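Local atomic coordinates of arginyl-tRNA synthetase, putative (Plasmodium falciparum, PDB entry 5JLD), a protein that probably catalyses the ATP-dependent joining of L-arginine to tRNA(Arg), as a class I aminoacyl-tRNA synthetase of the malaria parasite. Residues A[104-109]-A[517-522]; A[5-10]-A[521-526]; A[175-180]-A[273-278]; A[133-138]-A[337-342]. One frame throughout, in Å; residues are numbered along the deposited sequence.

Contact 1 of 4, residues A[104-109]-A[517-522]; sequences TSLKKL and LHILKF
Leu520 and Ser105 lead an apolar helix-helix contact in which helix 99-108 packs against helix 510-520 of the DALR anticodon binding domain, joining parts of the chain more than 400 residues apart. From CB, the Leu520 side chain reaches across between the helices: CB and CG bridge the interval, and the branch at the end does the touching. Both methyls straddle the Ser105 CB, with CD1 and CD2 of Leu520 each 3.6 Å from it. CD2 also extends along the Ser105-Leu106 peptide, coming within 4.1 Å of Leu106 N, and meets Leu106 CD2 at 4.3 Å. The small Ser105 can present a carbon to this fork because its hydroxyl is turned back beside its own backbone N (chi1 -62°), where OG bonds to the Tyr101 carbonyl one helical turn earlier. Its polar atom is therefore satisfied within the helix, and the side-chain atom of Ser105 that meets Leu520 is a carbon. Ile519 packs against the next residue, Leu106, and against Leu109 just past the helix. Leu106 and Ile519 cross nearly at right angles, while Leu106 is backed on another side by Leu505 and Leu507. The short branch of the isoleucine is shared between two leucines: Ile519 CG2 lies 3.8 Å from Leu106 CD2, and the same methyl touches Leu109 CD1 at 4.1 Å.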
# COMPACT_ATOMS: atom_id res chain seq x y z
N THR A 104 18.70 22.22 8.13
CA THR A 104 19.81 21.32 7.82
C THR A 104 19.29 19.99 7.23
O THR A 104 19.87 19.43 6.25
CB THR A 104 20.66 21.03 9.09
OG1 THR A 104 21.14 22.27 9.65
CG2 THR A 104 21.86 20.14 8.76
N SER A 105 18.20 19.50 7.81
CA SER A 105 17.65 18.22 7.35
C SER A 105 17.15 18.40 5.91
O SER A 105 17.44 17.59 5.04
CB SER A 105 16.53 17.73 8.27
OG SER A 105 16.99 17.50 9.60
N LEU A 106 16.45 19.50 5.66
CA LEU A 106 15.97 19.81 4.32
C LEU A 106 17.11 19.92 3.32
O LEU A 106 16.99 19.46 2.19
CB LEU A 106 15.16 21.12 4.33
CG LEU A 106 13.75 20.99 4.92
CD1 LEU A 106 13.13 22.36 5.11
CD2 LEU A 106 12.86 20.11 4.04
N LYS A 107 18.21 20.54 3.74
CA LYS A 107 19.37 20.68 2.87
C LYS A 107 19.99 19.33 2.50
O LYS A 107 20.55 19.17 1.42
CB LYS A 107 20.44 21.57 3.51
CG LYS A 107 20.01 23.01 3.76
CD LYS A 107 21.18 23.80 4.38
CE LYS A 107 20.78 25.24 4.68
NZ LYS A 107 21.82 25.94 5.50
N LYS A 108 19.91 18.35 3.41
CA LYS A 108 20.26 16.98 3.00
C LYS A 108 19.51 16.45 1.73
O LYS A 108 20.04 15.61 1.01
CB LYS A 108 20.01 16.01 4.16
CG LYS A 108 20.99 16.15 5.33
CD LYS A 108 20.61 15.19 6.45
CE LYS A 108 21.55 15.29 7.64
NZ LYS A 108 21.14 14.38 8.75
N LEU A 109 18.31 16.95 1.45
CA LEU A 109 17.51 16.48 0.31
C LEU A 109 18.10 16.79 -1.07
O LEU A 109 17.54 16.39 -2.09
CB LEU A 109 16.10 17.07 0.36
CG LEU A 109 15.21 16.49 1.45
CD1 LEU A 109 13.86 17.16 1.47
CD2 LEU A 109 15.09 14.96 1.27
N LEU A 517 8.63 20.82 8.55
CA LEU A 517 8.32 19.72 9.44
C LEU A 517 7.57 18.61 8.70
O LEU A 517 7.98 17.43 8.71
CB LEU A 517 7.48 20.20 10.62
CG LEU A 517 6.91 19.09 11.51
CD1 LEU A 517 8.04 18.30 12.14
CD2 LEU A 517 5.96 19.63 12.60
N HIS A 518 6.47 19.00 8.06
CA HIS A 518 5.66 18.02 7.40
C HIS A 518 6.48 17.25 6.36
O HIS A 518 6.41 16.02 6.30
CB HIS A 518 4.44 18.65 6.74
CG HIS A 518 3.39 17.63 6.39
ND1 HIS A 518 2.63 17.01 7.35
CD2 HIS A 518 3.02 17.10 5.21
CE1 HIS A 518 1.80 16.16 6.77
NE2 HIS A 518 2.02 16.19 5.47
N ILE A 519 7.30 17.96 5.60
CA ILE A 519 8.18 17.31 4.65
C ILE A 519 9.09 16.29 5.34
O ILE A 519 9.25 15.17 4.87
CB ILE A 519 9.03 18.34 3.91
CG1 ILE A 519 8.14 19.17 2.99
CG2 ILE A 519 10.14 17.65 3.14
CD1 ILE A 519 8.83 20.44 2.46
N LEU A 520 9.64 16.65 6.50
CA LEU A 520 10.56 15.74 7.17
C LEU A 520 9.85 14.59 7.89
O LEU A 520 10.51 13.67 8.40
CB LEU A 520 11.45 16.51 8.15
CG LEU A 520 12.40 17.52 7.51
CD1 LEU A 520 13.01 18.42 8.57
CD2 LEU A 520 13.48 16.81 6.67
N LYS A 521 8.52 14.64 7.96
CA LYS A 521 7.76 13.52 8.54
C LYS A 521 7.63 12.30 7.61
O LYS A 521 7.21 11.23 8.04
CB LYS A 521 6.35 13.97 8.94
CG LYS A 521 6.28 14.92 10.15
CD LYS A 521 4.82 15.15 10.53
CE LYS A 521 4.70 16.05 11.74
NZ LYS A 521 3.25 16.24 12.07
N PHE A 522 7.96 12.49 6.33
CA PHE A 522 7.76 11.49 5.29
C PHE A 522 8.23 10.07 5.71
O PHE A 522 7.46 9.13 5.60
CB PHE A 522 8.45 11.96 3.99
CG PHE A 522 8.02 11.22 2.74
CD1 PHE A 522 6.69 11.00 2.48
CD2 PHE A 522 8.97 10.77 1.83
CE1 PHE A 522 6.29 10.33 1.32
CE2 PHE A 522 8.58 10.11 0.67
CZ PHE A 522 7.23 9.88 0.41

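Contact 2 of 4, residues A[5-10]-A[521-526]; sequences ITMECI and KFPDIF
This is a largely apolar contact between a loop and a helix, in which Met7 and Cys9, just ahead of helix 10-25, meet Pro523 in the N-terminal part of helix 522-532. The proline is the centre of it. Met7 lies across the pyrrolidine ring at about a right angle: Met7 CB approaches Pro523 CG at 3.7 Å, and a bend about the last torsion (chi3 71°) folds the methyl back, placing Met7 CE 3.7 Å from Pro523 CD. The sulfur is left at the rim of the Phe522 ring, near its plane. On the next stretch of the loop, the Glu8 carbonyl O comes to 3.3 Å from Pro523 CG, and Cys9 CA rests 3.9 Å from Pro523 CB. Polar atoms gather at the far end, where Cys9 occupies the N-cap position of helix 10-25. Asp524 OD1 receives the Thr11 N-H, while a water, bound by Ile10 N at 2.8 Å, also lies against OD1, though too close for that link to be trusted in detail. OD2 takes the hydroxyls of Tyr37 and Tyr45. A carboxylate held at a helix N-terminus in this way would probably gain stability from the helix dipole. Helices 536-556 and 564-584 pack round Phe522, strand 45-47 covers Ile10 through Tyr45, and Met7 rests on Leu109.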
# COMPACT_ATOMS: atom_id res chain seq x y z
N ILE A 5 22.26 10.89 0.11
CA ILE A 5 22.12 10.93 1.57
C ILE A 5 20.65 10.85 1.95
O ILE A 5 19.83 11.66 1.51
CB ILE A 5 22.77 12.20 2.16
CG1 ILE A 5 24.27 11.99 2.32
CG2 ILE A 5 22.18 12.52 3.52
CD1 ILE A 5 24.63 10.76 3.14
N THR A 6 20.32 9.86 2.76
CA THR A 6 18.94 9.49 2.96
C THR A 6 18.32 10.11 4.21
O THR A 6 18.99 10.30 5.23
CB THR A 6 18.80 7.96 3.04
OG1 THR A 6 19.58 7.47 4.14
CG2 THR A 6 19.30 7.33 1.76
N MET A 7 17.03 10.42 4.11
CA MET A 7 16.25 11.05 5.17
C MET A 7 16.31 10.26 6.47
O MET A 7 16.26 9.03 6.48
CB MET A 7 14.78 11.21 4.76
CG MET A 7 14.55 12.01 3.48
SD MET A 7 12.78 12.31 3.17
CE MET A 7 12.37 13.50 4.46
N GLU A 8 16.41 11.00 7.56
CA GLU A 8 16.36 10.44 8.90
C GLU A 8 14.92 10.11 9.26
O GLU A 8 13.99 10.84 8.87
CB GLU A 8 16.94 11.45 9.90
CG GLU A 8 17.61 10.86 11.11
CD GLU A 8 18.32 11.90 11.97
OE1 GLU A 8 18.17 13.13 11.73
OE2 GLU A 8 19.05 11.48 12.89
N CYS A 9 14.71 9.03 10.00
CA CYS A 9 13.38 8.75 10.50
C CYS A 9 13.20 9.43 11.86
O CYS A 9 13.69 8.94 12.88
CB CYS A 9 13.10 7.24 10.62
SG CYS A 9 11.45 6.87 11.32
N ILE A 10 12.49 10.55 11.87
CA ILE A 10 12.43 11.39 13.07
C ILE A 10 11.70 10.74 14.26
O ILE A 10 12.17 10.83 15.40
CB ILE A 10 11.77 12.75 12.74
CG1 ILE A 10 12.68 13.54 11.78
CG2 ILE A 10 11.50 13.54 14.01
CD1 ILE A 10 12.10 14.87 11.35
N LYS A 521 8.52 14.64 7.96
CA LYS A 521 7.76 13.52 8.54
C LYS A 521 7.63 12.30 7.61
O LYS A 521 7.21 11.23 8.04
CB LYS A 521 6.35 13.97 8.94
CG LYS A 521 6.28 14.92 10.15
CD LYS A 521 4.82 15.15 10.53
CE LYS A 521 4.70 16.05 11.74
NZ LYS A 521 3.25 16.24 12.07
N PHE A 522 7.96 12.49 6.33
CA PHE A 522 7.76 11.49 5.29
C PHE A 522 8.23 10.07 5.71
O PHE A 522 7.46 9.13 5.60
CB PHE A 522 8.45 11.96 3.99
CG PHE A 522 8.02 11.22 2.74
CD1 PHE A 522 6.69 11.00 2.48
CD2 PHE A 522 8.97 10.77 1.83
CE1 PHE A 522 6.29 10.33 1.32
CE2 PHE A 522 8.58 10.11 0.67
CZ PHE A 522 7.23 9.88 0.41
N PRO A 523 9.45 9.94 6.26
CA PRO A 523 9.87 8.58 6.67
C PRO A 523 8.98 7.91 7.72
O PRO A 523 8.91 6.67 7.73
CB PRO A 523 11.28 8.81 7.23
CG PRO A 523 11.77 10.04 6.50
CD PRO A 523 10.55 10.91 6.44
N ASP A 524 8.32 8.70 8.57
CA ASP A 524 7.43 8.15 9.59
C ASP A 524 6.30 7.34 8.92
O ASP A 524 5.86 6.30 9.44
CB ASP A 524 6.81 9.26 10.46
CG ASP A 524 7.85 10.12 11.19
OD1 ASP A 524 9.07 9.83 11.19
OD2 ASP A 524 7.44 11.10 11.80
N ILE A 525 5.84 7.83 7.78
CA ILE A 525 4.76 7.18 7.04
C ILE A 525 5.16 5.75 6.65
O ILE A 525 4.39 4.80 6.81
CB ILE A 525 4.38 7.97 5.77
CG1 ILE A 525 3.98 9.41 6.11
CG2 ILE A 525 3.26 7.26 5.01
CD1 ILE A 525 2.74 9.49 7.00
N PHE A 526 6.39 5.61 6.17
CA PHE A 526 6.88 4.30 5.74
C PHE A 526 7.14 3.42 6.94
O PHE A 526 6.78 2.22 6.94
CB PHE A 526 8.13 4.47 4.89
CG PHE A 526 7.86 5.18 3.60
CD1 PHE A 526 7.44 4.46 2.48
CD2 PHE A 526 7.95 6.56 3.52
CE1 PHE A 526 7.15 5.12 1.29
CE2 PHE A 526 7.66 7.22 2.33
CZ PHE A 526 7.26 6.50 1.22
O HOH W 1 10.64 11.13 9.91

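Contact 3 of 4, residues A[175-180]-A[273-278]; sequences VNHVGD and VGESFY
Asn176 and Val273 begin a join at the edge of the parallel sheet of the class I catalytic domain, where the chain leaving strand 171-176 runs alongside the segment following outermost strand 271-272. Val273 N bonds to Asn176 O at 2.9 Å, with the donor raised 37° from the carbonyl plane, and Glu275 N sits almost on the extended C=O bond of Val178, 3.2 Å from Val178 O. Between these bonds His177 forms an inverse gamma turn, and its CA directs a C-H at Val273 O (3.4 Å). Gly274 has no side chain, which allows its CA to come 3.5 Å from Val178 CG1. Side chains extend the join. The carboxylate of Asp180, brought round by a chi1 of 63°, holds Ser276 by two bonds: OD1 receives Ser276 N at 2.9 Å on its syn side, and OD2 receives Ser276 OG at 2.6 Å from above the carboxylate plane. At the other end His177 and Tyr278 meet rim to rim, their planes 28° apart. A water in the plane of both rings joins His177 ND1 to Tyr278 OH and donates to Val273 O. Glu275 CG comes to 3.5 Å from His177 NE2. The chemistry divides in two: Asp180 ties down Ser276 near the start of 275-278, whereas a shared water links the imidazole to the tyrosine and would help set its rotation.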
# COMPACT_ATOMS: atom_id res chain seq x y z
N VAL A 175 2.53 -10.54 -7.68
CA VAL A 175 1.96 -11.84 -8.03
C VAL A 175 0.44 -11.85 -8.08
O VAL A 175 -0.25 -11.50 -7.14
CB VAL A 175 2.43 -12.92 -7.05
CG1 VAL A 175 1.73 -14.25 -7.34
CG2 VAL A 175 3.94 -13.10 -7.16
N ASN A 176 -0.08 -12.27 -9.23
CA ASN A 176 -1.51 -12.38 -9.44
C ASN A 176 -1.94 -13.85 -9.42
O ASN A 176 -1.72 -14.55 -10.40
CB ASN A 176 -1.87 -11.73 -10.78
CG ASN A 176 -3.36 -11.50 -10.94
OD1 ASN A 176 -4.16 -11.91 -10.09
ND2 ASN A 176 -3.74 -10.83 -12.01
N HIS A 177 -2.51 -14.30 -8.30
CA HIS A 177 -2.99 -15.67 -8.07
C HIS A 177 -4.34 -15.87 -8.75
O HIS A 177 -5.38 -15.92 -8.09
CB HIS A 177 -3.08 -15.95 -6.56
CG HIS A 177 -3.36 -17.38 -6.19
ND1 HIS A 177 -2.36 -18.29 -5.92
CD2 HIS A 177 -4.53 -18.03 -5.96
CE1 HIS A 177 -2.90 -19.45 -5.59
NE2 HIS A 177 -4.22 -19.32 -5.60
N VAL A 178 -4.32 -15.97 -10.08
CA VAL A 178 -5.55 -16.03 -10.86
C VAL A 178 -6.24 -17.39 -10.69
O VAL A 178 -5.57 -18.42 -10.56
CB VAL A 178 -5.26 -15.75 -12.36
CG1 VAL A 178 -4.13 -16.62 -12.88
CG2 VAL A 178 -6.51 -15.92 -13.21
N GLY A 179 -7.58 -17.39 -10.67
CA GLY A 179 -8.34 -18.62 -10.59
C GLY A 179 -8.44 -19.31 -11.95
O GLY A 179 -9.41 -19.14 -12.68
N ASP A 180 -7.43 -20.11 -12.29
CA ASP A 180 -7.36 -20.74 -13.61
C ASP A 180 -7.43 -22.25 -13.52
O ASP A 180 -6.99 -22.96 -14.42
CB ASP A 180 -6.07 -20.33 -14.34
CG ASP A 180 -4.82 -20.81 -13.61
OD1 ASP A 180 -4.91 -21.20 -12.42
OD2 ASP A 180 -3.73 -20.78 -14.24
N VAL A 273 0.43 -16.05 -11.75
CA VAL A 273 0.85 -17.31 -11.15
C VAL A 273 -0.41 -17.99 -10.62
O VAL A 273 -0.75 -17.88 -9.45
CB VAL A 273 1.88 -17.11 -10.01
CG1 VAL A 273 2.36 -18.44 -9.48
CG2 VAL A 273 3.07 -16.28 -10.50
N GLY A 274 -1.13 -18.68 -11.50
CA GLY A 274 -2.44 -19.20 -11.15
C GLY A 274 -2.43 -20.37 -10.20
O GLY A 274 -1.37 -20.87 -9.83
N GLU A 275 -3.61 -20.80 -9.78
CA GLU A 275 -3.77 -22.05 -9.06
C GLU A 275 -3.11 -23.23 -9.81
O GLU A 275 -2.45 -24.07 -9.20
CB GLU A 275 -5.26 -22.34 -8.82
CG GLU A 275 -5.91 -21.34 -7.86
CD GLU A 275 -7.43 -21.40 -7.86
OE1 GLU A 275 -8.03 -21.97 -8.80
OE2 GLU A 275 -8.03 -20.83 -6.91
N SER A 276 -3.30 -23.27 -11.13
CA SER A 276 -2.77 -24.36 -11.97
C SER A 276 -1.27 -24.55 -11.74
O SER A 276 -0.78 -25.68 -11.70
CB SER A 276 -3.03 -24.09 -13.45
OG SER A 276 -2.31 -22.95 -13.92
N PHE A 277 -0.57 -23.42 -11.54
CA PHE A 277 0.88 -23.43 -11.36
C PHE A 277 1.30 -24.35 -10.22
O PHE A 277 2.38 -24.94 -10.26
CB PHE A 277 1.41 -22.00 -11.11
CG PHE A 277 2.91 -21.94 -10.88
CD1 PHE A 277 3.79 -21.88 -11.96
CD2 PHE A 277 3.43 -21.94 -9.60
CE1 PHE A 277 5.17 -21.82 -11.76
CE2 PHE A 277 4.82 -21.89 -9.39
CZ PHE A 277 5.69 -21.83 -10.47
N TYR A 278 0.45 -24.50 -9.21
CA TYR A 278 0.88 -25.29 -8.06
C TYR A 278 0.48 -26.76 -8.16
O TYR A 278 0.97 -27.59 -7.40
CB TYR A 278 0.34 -24.67 -6.78
CG TYR A 278 0.77 -23.22 -6.65
CD1 TYR A 278 2.02 -22.89 -6.11
CD2 TYR A 278 -0.06 -22.19 -7.07
CE1 TYR A 278 2.43 -21.54 -5.98
CE2 TYR A 278 0.32 -20.85 -6.96
CZ TYR A 278 1.58 -20.54 -6.41
OH TYR A 278 1.96 -19.23 -6.31
O HOH W 2 0.12 -17.50 -6.71

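Contact 4 of 4, residues A[133-138]-A[337-342]; sequences NVLVDF and TQLNCN
Asn133, in the central strand 133-137 of the parallel sheet, meets Asn342 and Asn340 through all of its backbone and half of its side-chain polar groups. Its N-H goes to Asn342 OD1 at 2.8 Å, lying in the carbonyl plane on a lone pair, and its carbonyl O accepts Asn342 N, also at 2.8 Å. One asparagine thereby engages both backbone groups of the other, using its amide oxygen as the acceptor and its main-chain N-H as the donor, just before strand 343-349 takes up parallel pairing with this strand. The side chain of Asn133 reaches back along the loop: ND2 donates to Asn340 O at 3.0 Å, a bond that lies within the donor's amide plane but arrives 56° above that of the acceptor carbonyl. OD1 of the same amide bonds to Asn171 of the adjoining strand, consistent with the amide orientation. Leu135 returns to the contact: with CG anti to the backbone N (chi1 -176°), its CB lies against Cys341 SG at 3.6 Å and its CD1 reaches Leu339 CD1 at 3.8 Å. Further on, Asp137 ties the strand to Arg335 of helix 326-337 by a salt bridge. Beyond that helix the chain leaves helical angles at Asn340, which has a phi of 55°. Helix 326-337, the loop and strand 343-349 form an alpha-beta step into the parallel sheet of this HUP-clan, Rossmann-like domain. Chemically, side-chain amides supplement the backbone pairing at the start of the strand, and Cys341, Leu135 and Leu339 add apolar contacts.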
# COMPACT_ATOMS: atom_id res chain seq x y z
N ASN A 133 13.40 -10.27 0.43
CA ASN A 133 12.46 -10.57 -0.65
C ASN A 133 11.04 -10.39 -0.17
O ASN A 133 10.62 -11.04 0.78
CB ASN A 133 12.64 -12.00 -1.17
CG ASN A 133 14.04 -12.29 -1.68
OD1 ASN A 133 14.52 -11.64 -2.62
ND2 ASN A 133 14.67 -13.31 -1.11
N VAL A 134 10.30 -9.52 -0.84
CA VAL A 134 8.91 -9.30 -0.49
C VAL A 134 8.00 -9.75 -1.62
O VAL A 134 8.27 -9.46 -2.80
CB VAL A 134 8.64 -7.79 -0.19
CG1 VAL A 134 7.14 -7.53 -0.02
CG2 VAL A 134 9.42 -7.33 1.06
N LEU A 135 6.93 -10.45 -1.28
CA LEU A 135 5.94 -10.84 -2.28
C LEU A 135 4.59 -10.26 -1.91
O LEU A 135 4.14 -10.41 -0.79
CB LEU A 135 5.86 -12.37 -2.40
CG LEU A 135 4.92 -12.91 -3.48
CD1 LEU A 135 5.46 -14.25 -4.04
CD2 LEU A 135 3.49 -13.08 -2.97
N VAL A 136 3.92 -9.65 -2.89
CA VAL A 136 2.58 -9.12 -2.70
C VAL A 136 1.60 -9.87 -3.61
O VAL A 136 1.73 -9.89 -4.84
CB VAL A 136 2.52 -7.59 -2.98
CG1 VAL A 136 1.11 -7.03 -2.72
CG2 VAL A 136 3.57 -6.84 -2.14
N ASP A 137 0.62 -10.50 -2.98
CA ASP A 137 -0.40 -11.31 -3.65
C ASP A 137 -1.67 -10.48 -3.75
O ASP A 137 -2.30 -10.20 -2.74
CB ASP A 137 -0.64 -12.59 -2.84
CG ASP A 137 -1.62 -13.55 -3.50
OD1 ASP A 137 -2.62 -13.12 -4.12
OD2 ASP A 137 -1.38 -14.77 -3.38
N PHE A 138 -2.03 -10.06 -4.96
CA PHE A 138 -3.17 -9.18 -5.13
C PHE A 138 -3.88 -9.32 -6.47
O PHE A 138 -3.40 -10.04 -7.37
CB PHE A 138 -2.76 -7.70 -4.89
CG PHE A 138 -1.77 -7.14 -5.89
CD1 PHE A 138 -0.48 -7.67 -6.02
CD2 PHE A 138 -2.10 -6.02 -6.66
CE1 PHE A 138 0.44 -7.12 -6.93
CE2 PHE A 138 -1.18 -5.45 -7.56
CZ PHE A 138 0.09 -6.01 -7.70
N THR A 337 10.04 -21.44 0.44
CA THR A 337 11.18 -22.33 0.19
C THR A 337 11.85 -22.07 -1.16
O THR A 337 13.06 -22.24 -1.29
CB THR A 337 10.76 -23.83 0.27
OG1 THR A 337 9.87 -24.14 -0.81
CG2 THR A 337 10.08 -24.14 1.60
N GLN A 338 11.08 -21.66 -2.17
CA GLN A 338 11.65 -21.53 -3.51
C GLN A 338 11.96 -20.09 -3.88
O GLN A 338 12.92 -19.83 -4.60
CB GLN A 338 10.72 -22.18 -4.57
CG GLN A 338 10.22 -23.58 -4.17
CD GLN A 338 11.35 -24.58 -3.87
OE1 GLN A 338 12.30 -24.74 -4.66
NE2 GLN A 338 11.24 -25.26 -2.73
N LEU A 339 11.16 -19.14 -3.39
CA LEU A 339 11.42 -17.73 -3.65
C LEU A 339 12.14 -17.08 -2.47
O LEU A 339 12.56 -15.93 -2.55
CB LEU A 339 10.12 -16.98 -3.93
CG LEU A 339 9.37 -17.38 -5.20
CD1 LEU A 339 8.19 -16.44 -5.41
CD2 LEU A 339 10.32 -17.35 -6.42
N ASN A 340 12.28 -17.82 -1.37
CA ASN A 340 12.97 -17.32 -0.18
C ASN A 340 12.40 -16.00 0.34
O ASN A 340 13.13 -15.11 0.75
CB ASN A 340 14.48 -17.18 -0.47
CG ASN A 340 15.14 -18.54 -0.74
OD1 ASN A 340 15.28 -19.35 0.18
ND2 ASN A 340 15.53 -18.81 -1.99
N CYS A 341 11.07 -15.90 0.32
CA CYS A 341 10.39 -14.69 0.76
C CYS A 341 10.60 -14.41 2.24
O CYS A 341 10.52 -15.30 3.09
CB CYS A 341 8.90 -14.77 0.45
SG CYS A 341 8.49 -14.52 -1.30
N ASN A 342 10.87 -13.15 2.55
CA ASN A 342 11.01 -12.70 3.94
C ASN A 342 9.74 -12.01 4.42
O ASN A 342 9.47 -11.93 5.62
CB ASN A 342 12.21 -11.78 4.06
CG ASN A 342 13.48 -12.45 3.57
OD1 ASN A 342 14.04 -12.06 2.54
ND2 ASN A 342 13.92 -13.47 4.29

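The four contacts fall into two pairs. Contacts 1 and 2 have centres 8 Å apart and share Lys521 and Phe522; Met7 CE touches Ile519 O at 3.6 Å, so the N-terminal loop and helix 99-108 meet consecutive helices of the anticodon binding domain. Contacts 3 and 4, centres 15 Å apart, reach neighbouring strands 171-176 and 133-137 of one parallel sheet of the catalytic domain, where Val175 N and Val136 O, 3.0 Å apart, probably hydrogen-bond. The pairs do not touch: contact 2 comes within about 12 Å of contact 4 by nearest atoms, and the centres of contacts 1 and 3 are about 43 Å apart, on opposite sides of the chain's centre.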